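Local atomic coordinates of diguanylate cyclase (Xanthomonas campestris pv. campestris, PDB entry 5H5O), a protein that binds cyclic GMP through the cyclic nucleotide-binding domain described here and, as a whole protein, probably makes cyclic di-GMP from two GTP molecules. Residues A4-A8 / E9-F13; S107-A110 / H111-R115. One frame throughout, in Å; residues are numbered along the deposited sequence.

How the contacts relate
Contact 1 (4-8 with 9-13) illustrates how a helix begins, and contact 2 (107-110 with 111-115) how one runs on undisturbed. The first is partly buried and sits where the N-terminal loop turns into helix 8-17; the second is mostly buried, in the first half of helix 106-121, which also packs on the second subunit. Side-chain oxygens do much of the bonding at the helix start, whereas backbone bonds between successive turns dominate the helix interior. The two meet directly: a salt bridge joins Glu10 to Arg115, and Met108 SE packs on Glu9 CG. Thus the N-terminal helix lies against the long C-terminal one.

Contact 1. Residues A4-A8 / E9-F13; sequences ALMTA and EELAF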
# COMPACT_ATOMS: atom_id res chain seq x y z
N ALA A 4 -9.11 8.23 7.47
CA ALA A 4 -7.79 7.78 7.93
C ALA A 4 -7.74 7.27 9.38
O ALA A 4 -7.96 6.09 9.64
CB ALA A 4 -6.77 8.88 7.71
N LEU A 5 -7.45 8.17 10.31
CA LEU A 5 -7.29 7.83 11.73
C LEU A 5 -6.10 6.91 12.06
O LEU A 5 -6.09 5.72 11.75
CB LEU A 5 -8.59 7.33 12.38
CG LEU A 5 -9.31 8.39 13.22
CD1 LEU A 5 -9.44 9.74 12.50
CD2 LEU A 5 -10.69 7.90 13.63
N MSE A 6 -5.11 7.51 12.69
CA MSE A 6 -4.01 6.78 13.29
C MSE A 6 -4.53 6.15 14.57
O MSE A 6 -5.58 6.56 15.09
CB MSE A 6 -2.89 7.76 13.63
CG MSE A 6 -2.62 8.79 12.55
SE MSE A 6 -1.75 7.94 11.08
CE MSE A 6 -0.05 7.49 11.92
N THR A 7 -3.79 5.17 15.08
CA THR A 7 -4.01 4.64 16.43
C THR A 7 -3.35 5.59 17.46
O THR A 7 -2.59 6.51 17.08
CB THR A 7 -3.42 3.23 16.59
OG1 THR A 7 -2.00 3.31 16.49
CG2 THR A 7 -3.95 2.28 15.50
N ALA A 8 -3.64 5.40 18.74
CA ALA A 8 -3.03 6.24 19.78
C ALA A 8 -1.49 6.06 19.76
O ALA A 8 -0.73 7.03 19.80
CB ALA A 8 -3.58 5.88 21.15
N GLU A 9 -1.06 4.81 19.66
CA GLU A 9 0.35 4.49 19.55
C GLU A 9 1.03 5.20 18.38
O GLU A 9 2.08 5.83 18.53
CB GLU A 9 0.48 2.98 19.37
CG GLU A 9 1.89 2.51 19.15
CD GLU A 9 1.94 1.00 18.97
OE1 GLU A 9 1.08 0.45 18.24
OE2 GLU A 9 2.83 0.38 19.59
N GLU A 10 0.42 5.10 17.20
CA GLU A 10 0.93 5.82 16.03
C GLU A 10 1.04 7.33 16.27
O GLU A 10 2.07 7.96 15.96
CB GLU A 10 0.06 5.53 14.81
CG GLU A 10 0.18 4.10 14.29
CD GLU A 10 -0.89 3.76 13.26
OE1 GLU A 10 -1.78 4.60 13.00
OE2 GLU A 10 -0.83 2.65 12.69
N LEU A 11 -0.02 7.92 16.83
CA LEU A 11 -0.06 9.35 17.04
C LEU A 11 1.13 9.75 17.89
O LEU A 11 1.87 10.64 17.51
CB LEU A 11 -1.36 9.78 17.73
CG LEU A 11 -2.29 10.79 17.06
CD1 LEU A 11 -2.13 10.81 15.54
CD2 LEU A 11 -3.77 10.50 17.47
N ALA A 12 1.33 9.05 19.01
CA ALA A 12 2.42 9.37 19.92
C ALA A 12 3.79 9.16 19.27
O ALA A 12 4.67 10.03 19.36
CB ALA A 12 2.33 8.55 21.22
N PHE A 13 3.98 8.00 18.63
CA PHE A 13 5.29 7.69 18.04
C PHE A 13 5.64 8.51 16.80
O PHE A 13 6.79 8.92 16.64
CB PHE A 13 5.48 6.19 17.81
CG PHE A 13 5.88 5.44 19.04
CD1 PHE A 13 7.16 5.57 19.57
CD2 PHE A 13 4.96 4.64 19.72
CE1 PHE A 13 7.54 4.89 20.73
CE2 PHE A 13 5.32 3.95 20.88
CZ PHE A 13 6.62 4.08 21.39
O HOH W 1 -0.60 1.11 16.11
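Thr7 OG1 is gripped twice: it accepts a hydrogen bond from Glu10 N at 3.1 Å, nearly straight at 168°, and it is hydrogen-bonded, at 2.6 Å, to a water that donates to Glu9 OE1. The torsion of Thr7 (chi1 66°) tucks OG1 between its own N and carbonyl carbon, facing the first turn of helix 8-17. In return, Thr7 N donates to Glu10 OE1 over 2.9 Å, reaching the oxygen from above the carboxylate plane, 55° out of it. This reciprocal pair is a capping box, with Thr7 as the N-cap. Backbone bonds from Leu11 N to Thr7 O and Ala12 N to Ala8 O follow. Beside the box, the selenomethionine Met6 bends at both chi2 and chi3 and crosses Glu10 at about a right angle, Met6 CE lying 3.5 Å from Glu10 CB. Met6 CG meets Leu11 CD1 at 3.6 Å, an apolar touch that continues the burial of Met6 against Phe65 and Ile41. Glu10 OE2 makes the salt bridge with Arg115 of helix 106-121. One carboxylate therefore completes the capping box and ties its helix to a second one, and the arginine's charge would be expected to keep it ionised.

Contact 2. Residues S107-A110 / H111-R115; sequences SMVA and HFLRR
His111 closes a turn onto Ser107, His111 N donating to Ser107 O at 3.2 Å, while His111 CB lies 3.5 Å from Met108 O. The imidazole swings outward with CG anti to the backbone N (chi1 -169°), and ND1 makes a weak bond to a water that donates to Met108 O at 2.7 Å. The same carbonyl accepts Phe112 N, so it serves two donors. Phe112 places its CB 3.5 Å from Val109 O, which lies at the ring's edge and near its plane. Beyond the turn the ring enters an aromatic cluster, edge-to-face with Phe65 and against Phe14, near the cyclic GMP-binding Glu68. This is the first half of helix 106-121, the long C-terminal helix that follows the beta-roll and helix 95-104, as in other cyclic nucleotide-binding domains. Leu113 N next donates to Val109 O at 2.7 Å, and Leu113 CG passes 3.3 Å from that oxygen. Val109 and Leu113 lie side by side, Val109 CG1 3.8 Å from Leu113 CD1; both touch Phe98 of helix 95-104. Arg114 N donates to Ala110 O, and Arg114 CB lies 3.3 Å from that oxygen. Across the dimer Ala110 packs on Ala110 of the second subunit, and Arg114 on its Gln99.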
# COMPACT_ATOMS: atom_id res chain seq x y z
N SER A 107 7.15 -3.43 13.56
CA SER A 107 5.82 -4.00 13.70
C SER A 107 4.74 -2.91 13.63
O SER A 107 3.70 -3.08 12.97
CB SER A 107 5.71 -4.81 15.00
OG SER A 107 4.44 -5.44 15.11
N MSE A 108 4.97 -1.80 14.31
CA MSE A 108 4.00 -0.71 14.29
C MSE A 108 3.85 -0.18 12.88
O MSE A 108 2.72 0.03 12.43
CB MSE A 108 4.39 0.44 15.21
CG MSE A 108 3.35 1.55 15.19
SE MSE A 108 3.87 3.04 16.27
CE MSE A 108 5.24 3.80 15.13
N VAL A 109 4.98 -0.01 12.19
CA VAL A 109 4.99 0.49 10.82
C VAL A 109 4.28 -0.46 9.84
O VAL A 109 3.54 -0.02 8.96
CB VAL A 109 6.45 0.75 10.34
CG1 VAL A 109 6.49 1.10 8.86
CG2 VAL A 109 7.07 1.86 11.16
N ALA A 110 4.49 -1.76 10.01
CA ALA A 110 3.85 -2.73 9.11
C ALA A 110 2.35 -2.64 9.23
O ALA A 110 1.62 -2.68 8.23
CB ALA A 110 4.33 -4.17 9.42
N HIS A 111 1.87 -2.51 10.46
CA HIS A 111 0.44 -2.37 10.70
C HIS A 111 -0.08 -1.09 10.05
O HIS A 111 -1.14 -1.07 9.40
CB HIS A 111 0.16 -2.41 12.20
CG HIS A 111 -1.29 -2.55 12.54
ND1 HIS A 111 -2.06 -1.49 12.98
CD2 HIS A 111 -2.11 -3.62 12.51
CE1 HIS A 111 -3.29 -1.90 13.20
NE2 HIS A 111 -3.35 -3.19 12.92
N PHE A 112 0.69 -0.01 10.20
CA PHE A 112 0.32 1.24 9.56
C PHE A 112 0.32 1.09 8.03
O PHE A 112 -0.60 1.58 7.37
CB PHE A 112 1.25 2.38 9.97
CG PHE A 112 1.15 3.58 9.07
CD1 PHE A 112 0.07 4.47 9.19
CD2 PHE A 112 2.11 3.82 8.11
CE1 PHE A 112 -0.04 5.57 8.35
CE2 PHE A 112 2.01 4.92 7.26
CZ PHE A 112 0.93 5.80 7.38
N LEU A 113 1.35 0.45 7.47
CA LEU A 113 1.43 0.34 6.01
C LEU A 113 0.28 -0.49 5.45
O LEU A 113 -0.24 -0.24 4.36
CB LEU A 113 2.77 -0.29 5.61
CG LEU A 113 4.00 0.60 5.80
CD1 LEU A 113 5.30 -0.18 5.54
CD2 LEU A 113 3.91 1.84 4.91
N ARG A 114 -0.08 -1.51 6.20
CA ARG A 114 -1.20 -2.35 5.87
C ARG A 114 -2.50 -1.53 5.81
O ARG A 114 -3.25 -1.61 4.83
CB ARG A 114 -1.31 -3.44 6.93
CG ARG A 114 -2.29 -4.51 6.64
CD ARG A 114 -1.91 -5.75 7.41
NE ARG A 114 -2.96 -6.75 7.34
CZ ARG A 114 -2.98 -7.83 8.11
NH1 ARG A 114 -2.01 -8.04 8.99
NH2 ARG A 114 -3.98 -8.70 7.99
N ARG A 115 -2.75 -0.74 6.86
CA ARG A 115 -3.90 0.15 6.87
C ARG A 115 -3.84 1.17 5.73
O ARG A 115 -4.87 1.51 5.17
CB ARG A 115 -4.06 0.86 8.21
CG ARG A 115 -4.35 -0.07 9.37
CD ARG A 115 -5.26 0.62 10.42
NE ARG A 115 -5.01 2.05 10.53
CZ ARG A 115 -3.92 2.58 11.08
NH1 ARG A 115 -2.97 1.77 11.55
NH2 ARG A 115 -3.77 3.90 11.13
O HOH W 2 0.39 0.63 13.67